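Local atomic coordinates of myosin-2 (Saccharomyces cerevisiae, PDB entry 6IXO), a protein that carries organelles and other cargo along polarized actin cables, its motor domain pulling on actin while the globular tail, the part modelled here, binds cargo receptors. Residues E12-R15 against L16-T20; T20-L23 against N24-T28; L62-M65 against W66-L70; Y112-V115 against V116-L119; Y140-L143 against V144-K148. All blocks are in the same frame, centred on the assembly; numbering follows the deposited sequence.

Contact 1 of 5, residues E12-R15 against L16-T20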
loop_
_atom_site.group_PDB
_atom_site.type_symbol
_atom_site.label_atom_id
_atom_site.label_comp_id
_atom_site.label_asym_id
_atom_site.label_seq_id
_atom_site.Cartn_x
_atom_site.Cartn_y
_atom_site.Cartn_z
ATOM N N GLU A 12 -32.849 6.139 26.903
ATOM C CA GLU A 12 -32.919 6.369 25.455
ATOM C C GLU A 12 -31.710 5.748 24.772
ATOM O O GLU A 12 -31.851 5.130 23.711
ATOM C CB GLU A 12 -33.023 7.861 25.113
ATOM C CG GLU A 12 -33.136 8.112 23.591
ATOM C CD GLU A 12 -33.443 9.552 23.180
ATOM O OE1 GLU A 12 -33.374 10.496 24.010
ATOM O OE2 GLU A 12 -33.768 9.729 21.990
ATOM N N LEU A 13 -30.523 5.886 25.368
ATOM C CA LEU A 13 -29.314 5.303 24.772
ATOM C C LEU A 13 -29.479 3.805 24.643
ATOM O O LEU A 13 -29.175 3.207 23.613
ATOM C CB LEU A 13 -28.072 5.591 25.605
ATOM C CG LEU A 13 -27.206 6.762 25.196
ATOM C CD1 LEU A 13 -26.177 7.003 26.288
ATOM C CD2 LEU A 13 -26.533 6.490 23.802
ATOM N N TYR A 14 -29.990 3.210 25.720
ATOM C CA TYR A 14 -30.133 1.775 25.798
ATOM C C TYR A 14 -31.044 1.234 24.712
ATOM O O TYR A 14 -30.721 0.244 24.061
ATOM C CB TYR A 14 -30.687 1.366 27.174
ATOM C CG TYR A 14 -30.673 -0.123 27.364
ATOM C CD1 TYR A 14 -31.766 -0.903 26.993
ATOM C CD2 TYR A 14 -29.549 -0.762 27.888
ATOM C CE1 TYR A 14 -31.749 -2.275 27.150
ATOM C CE2 TYR A 14 -29.528 -2.137 28.063
ATOM C CZ TYR A 14 -30.625 -2.886 27.681
ATOM O OH TYR A 14 -30.609 -4.251 27.841
ATOM N N ARG A 15 -32.196 1.864 24.532
ATOM C CA ARG A 15 -33.104 1.453 23.468
ATOM C C ARG A 15 -32.491 1.659 22.091
ATOM O O ARG A 15 -32.763 0.885 21.167
ATOM C CB ARG A 15 -34.417 2.219 23.550
ATOM C CG ARG A 15 -35.148 2.056 24.870
ATOM C CD ARG A 15 -35.301 0.581 25.244
ATOM N NE ARG A 15 -36.240 0.376 26.356
ATOM C CZ ARG A 15 -36.647 -0.816 26.792
ATOM N NH1 ARG A 15 -36.198 -1.927 26.213
ATOM N NH2 ARG A 15 -37.505 -0.897 27.804
ATOM N N LEU A 16 -31.688 2.702 21.920
ATOM C CA LEU A 16 -31.041 2.879 20.586
ATOM C C LEU A 16 -30.053 1.756 20.328
ATOM O O LEU A 16 -29.934 1.249 19.215
ATOM C CB LEU A 16 -30.348 4.236 20.478
ATOM C CG LEU A 16 -31.339 5.406 20.381
ATOM C CD1 LEU A 16 -30.699 6.732 20.762
ATOM C CD2 LEU A 16 -31.965 5.491 18.971
ATOM N N LEU A 17 -29.338 1.348 21.366
ATOM C CA LEU A 17 -28.250 0.397 21.163
ATOM C C LEU A 17 -28.750 -1.049 21.043
ATOM O O LEU A 17 -28.166 -1.839 20.300
ATOM C CB LEU A 17 -27.231 0.530 22.285
ATOM C CG LEU A 17 -26.538 1.897 22.287
ATOM C CD1 LEU A 17 -25.895 2.210 23.647
ATOM C CD2 LEU A 17 -25.496 1.982 21.187
ATOM N N GLU A 18 -29.838 -1.391 21.734
ATOM C CA GLU A 18 -30.354 -2.762 21.665
ATOM C C GLU A 18 -31.058 -3.030 20.327
ATOM O O GLU A 18 -31.234 -4.180 19.932
ATOM C CB GLU A 18 -31.299 -3.058 22.857
ATOM C CG GLU A 18 -32.800 -3.011 22.578
ATOM C CD GLU A 18 -33.637 -3.112 23.882
ATOM O OE1 GLU A 18 -34.750 -2.542 23.954
ATOM O OE2 GLU A 18 -33.180 -3.764 24.847
ATOM N N ASP A 19 -31.457 -1.972 19.630
ATOM C CA ASP A 19 -32.146 -2.128 18.352
ATOM C C ASP A 19 -31.129 -2.290 17.217
ATOM O O ASP A 19 -31.020 -1.432 16.327
ATOM C CB ASP A 19 -33.063 -0.934 18.084
ATOM C CG ASP A 19 -34.029 -1.181 16.935
ATOM O OD1 ASP A 19 -33.874 -2.200 16.225
ATOM O OD2 ASP A 19 -34.938 -0.343 16.729
ATOM N N THR A 20 -30.378 -3.386 17.250
ATOM C CA THR A 20 -29.321 -3.589 16.251
ATOM C C THR A 20 -29.827 -3.706 14.816
ATOM O O THR A 20 -29.070 -3.440 13.893
ATOM C CB THR A 20 -28.467 -4.844 16.539
ATOM O OG1 THR A 20 -29.323 -5.950 16.850
ATOM C CG2 THR A 20 -27.516 -4.593 17.686
#

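Contact 2 of 5, residues T20-L23 against N24-T28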
loop_
_atom_site.group_PDB
_atom_site.type_symbol
_atom_site.label_atom_id
_atom_site.label_comp_id
_atom_site.label_asym_id
_atom_site.label_seq_id
_atom_site.Cartn_x
_atom_site.Cartn_y
_atom_site.Cartn_z
ATOM N N THR A 20 -30.378 -3.386 17.250
ATOM C CA THR A 20 -29.321 -3.589 16.251
ATOM C C THR A 20 -29.827 -3.706 14.816
ATOM O O THR A 20 -29.070 -3.440 13.893
ATOM C CB THR A 20 -28.467 -4.844 16.539
ATOM O OG1 THR A 20 -29.323 -5.950 16.850
ATOM C CG2 THR A 20 -27.516 -4.593 17.686
ATOM N N GLU A 21 -31.069 -4.123 14.610
ATOM C CA GLU A 21 -31.603 -4.181 13.239
ATOM C C GLU A 21 -31.467 -2.843 12.531
ATOM O O GLU A 21 -30.916 -2.755 11.440
ATOM C CB GLU A 21 -33.073 -4.569 13.216
ATOM C CG GLU A 21 -33.387 -6.039 13.296
ATOM C CD GLU A 21 -34.884 -6.286 13.143
ATOM O OE1 GLU A 21 -35.390 -6.097 12.011
ATOM O OE2 GLU A 21 -35.555 -6.635 14.150
ATOM N N ILE A 22 -32.002 -1.799 13.152
ATOM C CA ILE A 22 -31.912 -0.462 12.587
ATOM C C ILE A 22 -30.470 0.023 12.635
ATOM O O ILE A 22 -29.944 0.519 11.643
ATOM C CB ILE A 22 -32.825 0.526 13.331
ATOM C CG1 ILE A 22 -34.280 0.274 12.939
ATOM C CG2 ILE A 22 -32.413 1.960 13.036
ATOM C CD1 ILE A 22 -35.248 1.266 13.539
ATOM N N LEU A 23 -29.814 -0.138 13.779
ATOM C CA LEU A 23 -28.449 0.371 13.879
ATOM C C LEU A 23 -27.439 -0.303 12.929
ATOM O O LEU A 23 -26.591 0.386 12.359
ATOM C CB LEU A 23 -27.954 0.236 15.309
ATOM C CG LEU A 23 -26.618 0.893 15.653
ATOM C CD1 LEU A 23 -26.585 2.330 15.185
ATOM C CD2 LEU A 23 -26.407 0.840 17.198
ATOM N N ASN A 24 -27.477 -1.624 12.788
ATOM C CA ASN A 24 -26.470 -2.273 11.927
ATOM C C ASN A 24 -26.648 -1.808 10.482
ATOM O O ASN A 24 -25.691 -1.636 9.770
ATOM C CB ASN A 24 -26.552 -3.803 12.007
ATOM C CG ASN A 24 -26.088 -4.353 13.354
ATOM O OD1 ASN A 24 -25.381 -3.684 14.104
ATOM N ND2 ASN A 24 -26.478 -5.584 13.654
ATOM N N GLN A 25 -27.891 -1.589 10.070
ATOM C CA GLN A 25 -28.180 -1.191 8.688
ATOM C C GLN A 25 -27.640 0.220 8.380
ATOM O O GLN A 25 -27.018 0.474 7.324
ATOM C CB GLN A 25 -29.693 -1.283 8.452
ATOM C CG GLN A 25 -30.095 -1.306 6.988
ATOM C CD GLN A 25 -30.246 0.083 6.392
ATOM O OE1 GLN A 25 -30.445 1.074 7.113
ATOM N NE2 GLN A 25 -30.150 0.166 5.066
ATOM N N GLU A 26 -27.869 1.134 9.314
ATOM C CA GLU A 26 -27.290 2.476 9.273
ATOM C C GLU A 26 -25.813 2.466 9.180
ATOM O O GLU A 26 -25.231 3.188 8.370
ATOM C CB GLU A 26 -27.679 3.278 10.543
ATOM C CG GLU A 26 -28.893 4.087 10.387
ATOM C CD GLU A 26 -29.191 4.984 11.625
ATOM O OE1 GLU A 26 -28.235 5.457 12.300
ATOM O OE2 GLU A 26 -30.382 5.211 11.896
ATOM N N ILE A 27 -25.189 1.667 10.036
ATOM C CA ILE A 27 -23.731 1.621 10.063
ATOM C C ILE A 27 -23.169 0.985 8.802
ATOM O O ILE A 27 -22.268 1.548 8.167
ATOM C CB ILE A 27 -23.235 0.838 11.296
ATOM C CG1 ILE A 27 -23.689 1.546 12.589
ATOM C CG2 ILE A 27 -21.774 0.787 11.333
ATOM C CD1 ILE A 27 -23.047 2.880 12.784
ATOM N N THR A 28 -23.694 -0.178 8.420
ATOM C CA THR A 28 -23.089 -0.866 7.265
ATOM C C THR A 28 -23.418 -0.186 5.940
ATOM O O THR A 28 -22.542 -0.045 5.063
ATOM C CB THR A 28 -23.498 -2.355 7.201
ATOM O OG1 THR A 28 -24.907 -2.475 7.063
ATOM C CG2 THR A 28 -23.034 -3.100 8.443
HETATM O O HOH W 1 -31.460 1.758 9.581
#

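Contact 3 of 5, residues L62-M65 against W66-L70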
loop_
_atom_site.group_PDB
_atom_site.type_symbol
_atom_site.label_atom_id
_atom_site.label_comp_id
_atom_site.label_asym_id
_atom_site.label_seq_id
_atom_site.Cartn_x
_atom_site.Cartn_y
_atom_site.Cartn_z
ATOM N N LEU A 62 -19.569 1.239 20.035
ATOM C CA LEU A 62 -19.043 0.005 20.622
ATOM C C LEU A 62 -18.895 0.100 22.117
ATOM O O LEU A 62 -19.346 -0.763 22.891
ATOM C CB LEU A 62 -17.671 -0.329 20.008
ATOM C CG LEU A 62 -16.984 -1.575 20.591
ATOM C CD1 LEU A 62 -17.883 -2.778 20.474
ATOM C CD2 LEU A 62 -15.637 -1.881 19.880
ATOM N N SER A 63 -18.238 1.164 22.535
ATOM C CA SER A 63 -17.999 1.327 23.946
ATOM C C SER A 63 -19.299 1.533 24.714
ATOM O O SER A 63 -19.401 1.093 25.870
ATOM C CB SER A 63 -17.022 2.473 24.188
ATOM O OG SER A 63 -17.492 3.677 23.650
ATOM N N GLU A 64 -20.302 2.171 24.104
ATOM C CA GLU A 64 -21.565 2.355 24.827
ATOM C C GLU A 64 -22.237 1.001 24.995
ATOM O O GLU A 64 -22.808 0.709 26.054
ATOM C CB GLU A 64 -22.513 3.324 24.115
ATOM C CG GLU A 64 -22.131 4.754 24.267
ATOM C CD GLU A 64 -22.066 5.169 25.720
ATOM O OE1 GLU A 64 -23.053 4.950 26.448
ATOM O OE2 GLU A 64 -21.022 5.706 26.134
ATOM N N MET A 65 -22.155 0.167 23.953
ATOM C CA MET A 65 -22.693 -1.184 24.064
ATOM C C MET A 65 -22.030 -1.948 25.215
ATOM O O MET A 65 -22.714 -2.591 26.029
ATOM C CB MET A 65 -22.511 -1.937 22.757
ATOM C CG MET A 65 -23.496 -1.534 21.690
ATOM S SD MET A 65 -23.091 -2.424 20.175
ATOM C CE MET A 65 -24.433 -1.895 19.116
ATOM N N TRP A 66 -20.702 -1.866 25.302
ATOM C CA TRP A 66 -20.016 -2.518 26.420
ATOM C C TRP A 66 -20.432 -1.941 27.761
ATOM O O TRP A 66 -20.713 -2.692 28.688
ATOM C CB TRP A 66 -18.510 -2.413 26.274
ATOM C CG TRP A 66 -18.011 -3.253 25.181
ATOM C CD1 TRP A 66 -18.663 -4.289 24.574
ATOM C CD2 TRP A 66 -16.753 -3.129 24.530
ATOM N NE1 TRP A 66 -17.877 -4.821 23.591
ATOM C CE2 TRP A 66 -16.696 -4.129 23.544
ATOM C CE3 TRP A 66 -15.661 -2.279 24.700
ATOM C CZ2 TRP A 66 -15.597 -4.307 22.731
ATOM C CZ3 TRP A 66 -14.566 -2.436 23.867
ATOM C CH2 TRP A 66 -14.540 -3.453 22.898
ATOM N N ARG A 67 -20.455 -0.615 27.860
ATOM C CA ARG A 67 -20.860 0.060 29.094
ATOM C C ARG A 67 -22.218 -0.422 29.606
ATOM O O ARG A 67 -22.455 -0.516 30.824
ATOM C CB ARG A 67 -20.888 1.566 28.850
ATOM C CG ARG A 67 -21.490 2.375 29.969
ATOM C CD ARG A 67 -21.910 3.719 29.449
ATOM N NE ARG A 67 -22.589 4.460 30.497
ATOM C CZ ARG A 67 -23.291 5.565 30.297
ATOM N NH1 ARG A 67 -23.408 6.062 29.068
ATOM N NH2 ARG A 67 -23.876 6.163 31.333
ATOM N N PHE A 68 -23.132 -0.707 28.692
ATOM C CA PHE A 68 -24.462 -1.161 29.084
ATOM C C PHE A 68 -24.519 -2.682 29.121
ATOM O O PHE A 68 -25.577 -3.248 29.299
ATOM C CB PHE A 68 -25.523 -0.613 28.127
ATOM C CG PHE A 68 -25.881 0.829 28.381
ATOM C CD1 PHE A 68 -26.700 1.173 29.443
ATOM C CD2 PHE A 68 -25.401 1.841 27.554
ATOM C CE1 PHE A 68 -27.043 2.494 29.692
ATOM C CE2 PHE A 68 -25.732 3.174 27.799
ATOM C CZ PHE A 68 -26.565 3.496 28.870
ATOM N N GLY A 69 -23.372 -3.335 28.952
ATOM C CA GLY A 69 -23.309 -4.786 28.946
ATOM C C GLY A 69 -24.072 -5.435 27.802
ATOM O O GLY A 69 -24.525 -6.574 27.909
ATOM N N LEU A 70 -24.213 -4.724 26.685
ATOM C CA LEU A 70 -24.861 -5.317 25.519
ATOM C C LEU A 70 -23.800 -6.058 24.721
ATOM O O LEU A 70 -23.513 -5.728 23.557
ATOM C CB LEU A 70 -25.546 -4.253 24.674
ATOM C CG LEU A 70 -26.689 -3.499 25.364
ATOM C CD1 LEU A 70 -27.138 -2.362 24.465
ATOM C CD2 LEU A 70 -27.846 -4.437 25.649
#

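Contact 4 of 5, residues Y112-V115 against V116-L119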
loop_
_atom_site.group_PDB
_atom_site.type_symbol
_atom_site.label_atom_id
_atom_site.label_comp_id
_atom_site.label_asym_id
_atom_site.label_seq_id
_atom_site.Cartn_x
_atom_site.Cartn_y
_atom_site.Cartn_z
ATOM N N TYR A 112 -8.180 -0.682 15.557
ATOM C CA TYR A 112 -7.325 -1.667 16.193
ATOM C C TYR A 112 -6.681 -1.030 17.399
ATOM O O TYR A 112 -6.623 -1.605 18.487
ATOM C CB TYR A 112 -6.275 -2.204 15.186
ATOM C CG TYR A 112 -5.264 -3.125 15.848
ATOM C CD1 TYR A 112 -5.615 -4.429 16.208
ATOM C CD2 TYR A 112 -3.981 -2.682 16.151
ATOM C CE1 TYR A 112 -4.706 -5.269 16.862
ATOM C CE2 TYR A 112 -3.048 -3.527 16.772
ATOM C CZ TYR A 112 -3.422 -4.817 17.139
ATOM O OH TYR A 112 -2.502 -5.660 17.743
ATOM N N SER A 113 -6.254 0.214 17.227
ATOM C CA SER A 113 -5.595 0.922 18.303
ATOM C C SER A 113 -6.557 1.123 19.478
ATOM O O SER A 113 -6.165 1.063 20.643
ATOM C CB SER A 113 -5.050 2.272 17.801
ATOM O OG SER A 113 -4.135 2.048 16.694
ATOM N N PHE A 114 -7.817 1.369 19.164
ATOM C CA PHE A 114 -8.791 1.489 20.238
ATOM C C PHE A 114 -8.933 0.179 21.016
ATOM O O PHE A 114 -9.031 0.181 22.230
ATOM C CB PHE A 114 -10.168 1.896 19.718
ATOM C CG PHE A 114 -11.212 1.817 20.804
ATOM C CD1 PHE A 114 -11.182 2.720 21.835
ATOM C CD2 PHE A 114 -12.129 0.778 20.841
ATOM C CE1 PHE A 114 -12.097 2.633 22.905
ATOM C CE2 PHE A 114 -13.054 0.687 21.911
ATOM C CZ PHE A 114 -13.021 1.612 22.925
ATOM N N VAL A 115 -9.014 -0.939 20.295
ATOM C CA VAL A 115 -9.270 -2.215 20.949
ATOM C C VAL A 115 -8.082 -2.570 21.830
ATOM O O VAL A 115 -8.252 -3.044 22.951
ATOM C CB VAL A 115 -9.568 -3.322 19.909
ATOM C CG1 VAL A 115 -9.695 -4.684 20.567
ATOM C CG2 VAL A 115 -10.866 -2.967 19.179
ATOM N N VAL A 116 -6.876 -2.293 21.343
ATOM C CA VAL A 116 -5.675 -2.509 22.149
ATOM C C VAL A 116 -5.746 -1.675 23.402
ATOM O O VAL A 116 -5.446 -2.144 24.500
ATOM C CB VAL A 116 -4.385 -2.152 21.345
ATOM C CG1 VAL A 116 -3.167 -2.060 22.286
ATOM C CG2 VAL A 116 -4.181 -3.178 20.272
ATOM N N PHE A 117 -6.180 -0.428 23.237
ATOM C CA PHE A 117 -6.297 0.458 24.375
ATOM C C PHE A 117 -7.345 -0.083 25.348
ATOM O O PHE A 117 -7.158 -0.036 26.579
ATOM C CB PHE A 117 -6.672 1.873 23.924
ATOM C CG PHE A 117 -7.261 2.716 25.018
ATOM C CD1 PHE A 117 -6.445 3.354 25.933
ATOM C CD2 PHE A 117 -8.635 2.852 25.146
ATOM C CE1 PHE A 117 -6.971 4.123 26.937
ATOM C CE2 PHE A 117 -9.176 3.624 26.165
ATOM C CZ PHE A 117 -8.340 4.260 27.064
ATOM N N ALA A 118 -8.453 -0.594 24.806
ATOM C CA ALA A 118 -9.573 -1.009 25.687
ATOM C C ALA A 118 -9.186 -2.269 26.446
ATOM O O ALA A 118 -9.520 -2.450 27.596
ATOM C CB ALA A 118 -10.814 -1.249 24.878
ATOM N N LEU A 119 -8.474 -3.160 25.769
ATOM C CA LEU A 119 -8.023 -4.400 26.389
ATOM C C LEU A 119 -7.082 -4.109 27.541
ATOM O O LEU A 119 -7.222 -4.664 28.647
ATOM C CB LEU A 119 -7.345 -5.294 25.333
ATOM C CG LEU A 119 -6.989 -6.699 25.815
ATOM C CD1 LEU A 119 -8.180 -7.376 26.509
ATOM C CD2 LEU A 119 -6.484 -7.528 24.623
#

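Contact 5 of 5, residues Y140-L143 against V144-K148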
loop_
_atom_site.group_PDB
_atom_site.type_symbol
_atom_site.label_atom_id
_atom_site.label_comp_id
_atom_site.label_asym_id
_atom_site.label_seq_id
_atom_site.Cartn_x
_atom_site.Cartn_y
_atom_site.Cartn_z
ATOM N N TYR A 140 -15.955 -11.524 28.955
ATOM C CA TYR A 140 -15.733 -10.199 28.397
ATOM C C TYR A 140 -14.289 -9.996 27.922
ATOM O O TYR A 140 -14.044 -9.526 26.802
ATOM C CB TYR A 140 -16.091 -9.138 29.428
ATOM C CG TYR A 140 -15.962 -7.751 28.892
ATOM C CD1 TYR A 140 -16.480 -7.422 27.648
ATOM C CD2 TYR A 140 -15.328 -6.763 29.620
ATOM C CE1 TYR A 140 -16.364 -6.142 27.143
ATOM C CE2 TYR A 140 -15.217 -5.483 29.133
ATOM C CZ TYR A 140 -15.731 -5.177 27.894
ATOM O OH TYR A 140 -15.615 -3.902 27.402
ATOM N N VAL A 141 -13.337 -10.322 28.789
ATOM C CA VAL A 141 -11.926 -10.206 28.430
ATOM C C VAL A 141 -11.654 -11.050 27.193
ATOM O O VAL A 141 -10.891 -10.655 26.289
ATOM C CB VAL A 141 -11.023 -10.657 29.598
ATOM C CG1 VAL A 141 -9.534 -10.633 29.187
ATOM C CG2 VAL A 141 -11.232 -9.748 30.751
ATOM N N SER A 142 -12.302 -12.207 27.149
ATOM C CA SER A 142 -12.132 -13.167 26.064
ATOM C C SER A 142 -12.681 -12.607 24.746
ATOM O O SER A 142 -12.075 -12.756 23.686
ATOM C CB SER A 142 -12.814 -14.488 26.443
ATOM O OG SER A 142 -12.579 -15.462 25.441
ATOM N N LEU A 143 -13.821 -11.930 24.835
ATOM C CA LEU A 143 -14.414 -11.251 23.686
ATOM C C LEU A 143 -13.526 -10.141 23.123
ATOM O O LEU A 143 -13.345 -10.026 21.910
ATOM C CB LEU A 143 -15.777 -10.662 24.087
ATOM C CG LEU A 143 -16.407 -9.576 23.202
ATOM C CD1 LEU A 143 -17.020 -10.160 21.953
ATOM C CD2 LEU A 143 -17.454 -8.783 23.973
ATOM N N VAL A 144 -12.995 -9.303 24.002
ATOM C CA VAL A 144 -12.201 -8.175 23.535
ATOM C C VAL A 144 -10.880 -8.696 22.975
ATOM O O VAL A 144 -10.340 -8.152 22.009
ATOM C CB VAL A 144 -11.944 -7.151 24.670
ATOM C CG1 VAL A 144 -11.068 -5.984 24.173
ATOM C CG2 VAL A 144 -13.267 -6.636 25.193
ATOM N N THR A 145 -10.353 -9.748 23.590
ATOM C CA THR A 145 -9.119 -10.330 23.084
ATOM C C THR A 145 -9.314 -10.865 21.664
ATOM O O THR A 145 -8.464 -10.656 20.814
ATOM C CB THR A 145 -8.633 -11.440 23.992
ATOM O OG1 THR A 145 -8.446 -10.904 25.305
ATOM C CG2 THR A 145 -7.307 -12.011 23.468
ATOM N N GLU A 146 -10.432 -11.541 21.410
ATOM C CA GLU A 146 -10.745 -12.042 20.065
ATOM C C GLU A 146 -10.958 -10.901 19.109
ATOM O O GLU A 146 -10.600 -10.990 17.917
ATOM C CB GLU A 146 -11.995 -12.922 20.069
ATOM C CG GLU A 146 -11.830 -14.231 20.795
ATOM C CD GLU A 146 -13.099 -15.062 20.767
ATOM O OE1 GLU A 146 -14.037 -14.680 20.024
ATOM O OE2 GLU A 146 -13.154 -16.088 21.485
ATOM N N LEU A 147 -11.527 -9.818 19.621
ATOM C CA LEU A 147 -11.782 -8.668 18.752
ATOM C C LEU A 147 -10.450 -8.026 18.321
ATOM O O LEU A 147 -10.261 -7.626 17.135
ATOM C CB LEU A 147 -12.697 -7.665 19.460
ATOM C CG LEU A 147 -12.890 -6.405 18.608
ATOM C CD1 LEU A 147 -13.542 -6.766 17.277
ATOM C CD2 LEU A 147 -13.713 -5.342 19.361
ATOM N N LYS A 148 -9.500 -7.978 19.256
ATOM C CA LYS A 148 -8.137 -7.521 18.900
ATOM C C LYS A 148 -7.538 -8.364 17.768
ATOM O O LYS A 148 -7.038 -7.820 16.744
ATOM C CB LYS A 148 -7.234 -7.559 20.143
ATOM C CG LYS A 148 -5.755 -7.305 19.879
ATOM C CD LYS A 148 -4.975 -7.267 21.201
ATOM C CE LYS A 148 -3.465 -7.216 21.002
ATOM N NZ LYS A 148 -2.912 -8.428 20.329
#

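Contact 1 of 5, residues E12-R15 against L16-T20
The 2.8 Å salt bridge from Arg-15 NH1 to Glu-18 OE1 ties two side chains one helical turn apart near the C-terminal end of helix 6-18. OE1 uses its syn lone pair and sits at the edge of the guanidinium, close to its plane, although the carboxylate is turned well out of that plane. Both chains run the same way along the helix surface. Glu-18 gets there with an unusual first torsion, chi1 101°, far from a staggered position, which swings its carboxylate back over the preceding turn. The second oxygen, OE2, approaches Tyr-14 CE1 obliquely at 3.1 Å, with the carboxylate and ring planes 76° apart. Behind these groups, Tyr-14 O accepts from Glu-18 N at 3.0 Å and more weakly from Leu-17 N. On other sides of the helix, Leu-16 CD1 lies alongside Glu-12 CG at 4.0 Å, while the Glu-12 carboxylate goes on to a salt bridge with Arg-407 of helix 403-415. Leu-13 and Leu-17 turn inward, toward Phe-68 and Glu-64. Asp-19 then ends the run as the N-cap of helix 20-32. Arg-15 would be expected to offset part of the charge of Glu-18, whose other oxygen lies close to the Tyr-14 ring.

Contact 2 of 5, residues T20-L23 against N24-T28
The carboxamide of Asn-24 lies flat against the preceding turn: Thr-20 O stands over one face, 3.2 Å from Asn-24 CG, and Thr-20 CB covers the same face, 3.6 Å from ND2. The first torsion sets this up, chi1 -70° holding CG beside the Asn-24 backbone N, which itself donates to Thr-20 O at 2.7 Å. ND2 is badly angled for that oxygen and bonds to Ser-76 OG of helix 71-90, whereas the buried OD1 finds no partner in the model. A leucine here would probably leave Ser-76 without this partner and lose this polar tie to helix 71-90. Asn-24 O is gripped twice by Thr-28, by its N and, at 2.9 Å, by its OG1, the two arriving from opposite faces of the carbonyl plane. A water bridges Ile-22 O and Gln-25 OE1, donating to each at 2.8 Å. On the inner side Leu-23 CD1 runs beside Ile-27 CG1, 4.0 Å apart, toward helices 53-67 and 403-415. Glu-26 sends both carboxylate oxygens to the backbone N atoms of Ser-404 and Thr-405, at the start of helix 403-415. The return of the Thr-28 hydroxyl to the carbonyl four residues back is a common intrahelical bond, here in a helix packed between helices 53-67, 71-90 and 403-415 of the all-helical tail domain.

Contact 3 of 5, residues L62-M65 against W66-L70
Leu-62 makes a CH-pi contact with Trp-66 just before helix 53-67 closes in a Schellman motif. Leu-62 CG sits over the six-membered ring, 3.8 Å from its centroid and 14° off the normal, with CD1 and CD2 resting on the same ring around it. Trp-66 chi1 of -71° keeps CG beside the backbone N and folds the indole back along the helix, so that Leu-62 O also lies over a face. At the end of the helix Leu-70 N donates to Met-65 O at 2.7 Å and Gly-69 N to Trp-66 O, also at 2.7 Å; Gly-69 is the C-prime residue, with the positive phi that glycine accepts easily. On the outer side Arg-67 NH1 forms a salt bridge with Glu-64 OE1 at 2.9 Å, OE1 using its syn lone pair, with the carboxylate and guanidinium planes 81° apart. The Glu-64 chain bends at chi2 to bring that oxygen across to the extended arginine. Further out, Gln-415 OE1 takes a second bond from the same NH1, fixing the guanidinium against the C-terminal helix, and Tyr-140 of helix 134-180 meets the indole edge-to-face. Phe-68 packs beside the salt-bridged pair: its CZ stands 4.0 Å above the middle of the Arg-67 guanidinium plane, and its CE2 comes to 3.5 Å from Glu-64 OE1.

Contact 4 of 5, residues Y112-V115 against V116-L119
Val-116 CG2 sits over the ring of Tyr-112 in helix 97-124, a CH-pi contact 3.9 Å from the ring centroid and 22° off the normal, shifted toward the hydroxyl end so that CZ is the nearest ring atom at 3.6 Å. The tyrosine reaches this methyl because chi1 of 174° sends its ring along the helix toward the next turn. Putting an alanine at Tyr-112 is likely to leave the Val-116 methyl without its aromatic cover. The remaining side-chain contacts are apolar and centre on Phe-114. Ala-118 CB lies over a face of the Phe-114 ring, near its rim, 4.1 Å from CZ. Phe-114 CE1 meets Phe-117 CD2 at 4.1 Å, an oblique approach, while the edge of the Phe-117 ring points in plane at Phe-114 O. The polar contacts are backbone bonds of regular helix, from Val-116 N to Tyr-112 O at 2.9 Å through Leu-119 N to Val-115 O at 2.8 Å. Ser-113 OG turns back to Arg-109 O. Among its neighbours the turn is wedged: Phe-114 and Ala-118 pack on Trp-66 of helix 53-67, Val-115 and Leu-119 meet Leu-147 and Thr-145 of helix 134-180, and Phe-117 rests on the loop residue Phe-389.

Contact 5 of 5, residues Y140-L143 against V144-K148
A regular turn near the start of the long helix 134-180 of the cargo-binding tail brings Val-144 onto Tyr-140 and Thr-145 onto Val-141. Thr-145 OG1 donates to Val-141 O at 2.6 Å from above the carbonyl plane, and Thr-145 N reaches the same oxygen at 2.9 Å from the opposite face, so one residue holds that carbonyl from two sides. The threonine's chi1 of -58° places OG1 beside its own backbone N and makes the double grip possible. On another side of the helix Val-144 CG2 lies over the Tyr-140 ring, 4.1 Å from the centroid, with CE1 its nearest ring atom at 3.7 Å. The ring is carried there by chi1 of -177°, which brings its face under the valine methyl. Val-144 also packs on Ile-122 of helix 97-124, while Leu-143 meets Ser-74 and Glu-75, and Leu-147 meets Leu-78, all on helix 71-90. Ser-142 O accepts from Glu-146 N at 3.1 Å, on the outer side. The valine methyl and the tyrosine face meet by dispersion and weak CH-pi attraction, whereas the Thr-145 hydroxyl, its proton given to Val-141 O, has its donor satisfied within its own helix.

How the contacts relate
The five contacts follow the chain in order and all lie on one side of its centre, in the part of the tail built from its first helices. Contacts 1 and 2 share Thr-20, where helix 6-18 gives way to helix 20-32, with centres 11 Å apart. Contact 3, on helix 53-67, is the middle piece: it touches contact 1 through Leu-70 and Glu-64, contact 2 through Met-65, and contacts 4 and 5 through Trp-66. Contacts 4 and 5, on helices 97-124 and 134-180, pack directly with centres 10 Å apart, yet stay about 13 to 14 Å from contacts 1 and 2 at nearest atoms. Helix 53-67 thus joins the N-terminal helices to the longer pair.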